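Local coordinates for protein mannose-6-phosphate isomerase (PDB 2QH5) that probably makes GDP-mannose from mannose 1-phosphate and GTP through the N-terminal nucleotidyltransferase domain that makes up this construct, at residues K4-L9 / L99-E104. Numbering follows the deposited sequence.
Sequences KIKNIL and LMSDKE
Lys6 reaches from the first strand of the nucleotidyltransferase domain, a GT-A-type alpha/beta fold, to Met100 and Ser101 just past the end of helix 90-99. Strand 5-10 lies in the sheet between the parallel strands 53-59 and 106-111. The loop 100-105 leads from the helix into strand 106-111, so the contact ties a helix end to the neighbouring strand. The backbones stay well apart, with CA of Lys6 8.5 Å from CA of Ser101. One long side chain spans the gap. Beyond CG the Lys6 chain is fully extended, with chi3 and chi4 both at 178°, and this carries the ammonium group across to the loop. Lys6 NZ donates a hydrogen bond of 2.8 Å to Ser101 OG. A second, weak bond of 3.1 Å runs from Lys6 NZ to the backbone O of Met100. At Met100, just after helix 90-99, the backbone stops being helical; the end of its side chain turns from the strand, and the side chain touches Phe217. The methylenes of Lys6 pass close to the serine hydroxyl as well, with Lys6 CD 3.4 Å from Ser101 OG. The serine thus links the lysine to the last turn of the helix. Ser101 OG stands anti to its own carbonyl carbon, on the side of the backbone N (chi1 -65°). There it is also hydrogen-bonded to the carbonyl O of Ser97, one turn back in the helix.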
# COMPACT_ATOMS: atom_id res chain seq x y z
N LYS A 4 -11.37 14.01 -0.21
CA LYS A 4 -10.71 13.46 0.98
C LYS A 4 -9.51 12.62 0.55
O LYS A 4 -9.55 11.99 -0.50
CB LYS A 4 -11.70 12.62 1.78
CG LYS A 4 -11.20 12.09 3.12
CD LYS A 4 -12.34 11.49 3.94
CE LYS A 4 -13.23 12.60 4.51
NZ LYS A 4 -14.36 12.06 5.32
N ILE A 5 -8.44 12.64 1.33
CA ILE A 5 -7.27 11.81 1.04
C ILE A 5 -6.93 10.88 2.21
O ILE A 5 -6.69 11.33 3.34
CB ILE A 5 -6.03 12.65 0.66
CG1 ILE A 5 -6.37 13.71 -0.40
CG2 ILE A 5 -4.92 11.76 0.14
CD1 ILE A 5 -5.22 14.64 -0.73
N LYS A 6 -6.91 9.58 1.93
CA LYS A 6 -6.70 8.56 2.95
C LYS A 6 -5.34 7.90 2.83
O LYS A 6 -4.93 7.51 1.73
CB LYS A 6 -7.75 7.47 2.80
CG LYS A 6 -8.98 7.61 3.66
CD LYS A 6 -9.67 6.27 3.69
CE LYS A 6 -10.89 6.27 4.58
NZ LYS A 6 -11.55 4.95 4.52
N ASN A 7 -4.66 7.77 3.96
CA ASN A 7 -3.47 6.94 4.03
C ASN A 7 -3.88 5.53 4.40
O ASN A 7 -4.50 5.32 5.44
CB ASN A 7 -2.48 7.50 5.05
CG ASN A 7 -1.22 6.65 5.16
OD1 ASN A 7 -0.63 6.54 6.24
ND2 ASN A 7 -0.80 6.04 4.05
N ILE A 8 -3.55 4.56 3.55
CA ILE A 8 -3.75 3.15 3.88
C ILE A 8 -2.41 2.57 4.28
O ILE A 8 -1.58 2.24 3.43
CB ILE A 8 -4.33 2.34 2.72
CG1 ILE A 8 -5.57 3.02 2.12
CG2 ILE A 8 -4.62 0.91 3.18
CD1 ILE A 8 -6.72 3.22 3.08
N LEU A 9 -2.22 2.45 5.59
CA LEU A 9 -0.93 2.06 6.17
C LEU A 9 -0.93 0.55 6.36
O LEU A 9 -1.52 0.03 7.30
CB LEU A 9 -0.73 2.81 7.50
CG LEU A 9 0.63 3.36 7.91
CD1 LEU A 9 0.58 3.78 9.37
CD2 LEU A 9 1.78 2.38 7.68
N LEU A 99 -13.15 -0.52 -0.15
CA LEU A 99 -14.57 -0.74 0.14
C LEU A 99 -15.00 -0.02 1.43
O LEU A 99 -16.17 0.32 1.58
CB LEU A 99 -14.91 -2.23 0.23
CG LEU A 99 -14.78 -3.13 -1.02
CD1 LEU A 99 -14.89 -4.57 -0.60
CD2 LEU A 99 -15.79 -2.84 -2.15
N MET A 100 -14.05 0.22 2.33
CA MET A 100 -14.29 1.03 3.53
C MET A 100 -14.19 2.53 3.23
O MET A 100 -14.17 3.34 4.16
CB MET A 100 -13.30 0.68 4.64
CG MET A 100 -13.57 -0.63 5.36
SD MET A 100 -12.20 -1.20 6.40
CE MET A 100 -11.98 -2.78 5.61
N SER A 101 -14.11 2.89 1.95
CA SER A 101 -13.92 4.29 1.57
C SER A 101 -15.02 4.82 0.65
O SER A 101 -15.81 4.05 0.10
CB SER A 101 -12.56 4.46 0.88
OG SER A 101 -11.51 4.21 1.79
N ASP A 102 -15.08 6.14 0.51
CA ASP A 102 -15.93 6.75 -0.51
C ASP A 102 -15.25 6.53 -1.85
O ASP A 102 -14.04 6.74 -1.97
CB ASP A 102 -16.09 8.26 -0.27
CG ASP A 102 -17.14 8.58 0.78
OD1 ASP A 102 -18.02 7.73 1.05
OD2 ASP A 102 -17.08 9.70 1.34
N LYS A 103 -16.01 6.08 -2.84
CA LYS A 103 -15.51 5.90 -4.20
C LYS A 103 -14.64 7.07 -4.67
O LYS A 103 -13.59 6.87 -5.25
CB LYS A 103 -16.67 5.70 -5.18
CG LYS A 103 -16.89 4.27 -5.67
CD LYS A 103 -17.59 3.39 -4.65
CE LYS A 103 -18.58 2.43 -5.33
NZ LYS A 103 -17.96 1.57 -6.39
N GLU A 104 -15.09 8.28 -4.37
CA GLU A 104 -14.45 9.49 -4.87
C GLU A 104 -13.16 9.89 -4.18
O GLU A 104 -12.40 10.69 -4.72
CB GLU A 104 -15.43 10.68 -4.82
CG GLU A 104 -16.01 10.99 -3.44
CD GLU A 104 -17.42 10.44 -3.26
OE1 GLU A 104 -18.05 10.05 -4.27
OE2 GLU A 104 -17.90 10.40 -2.11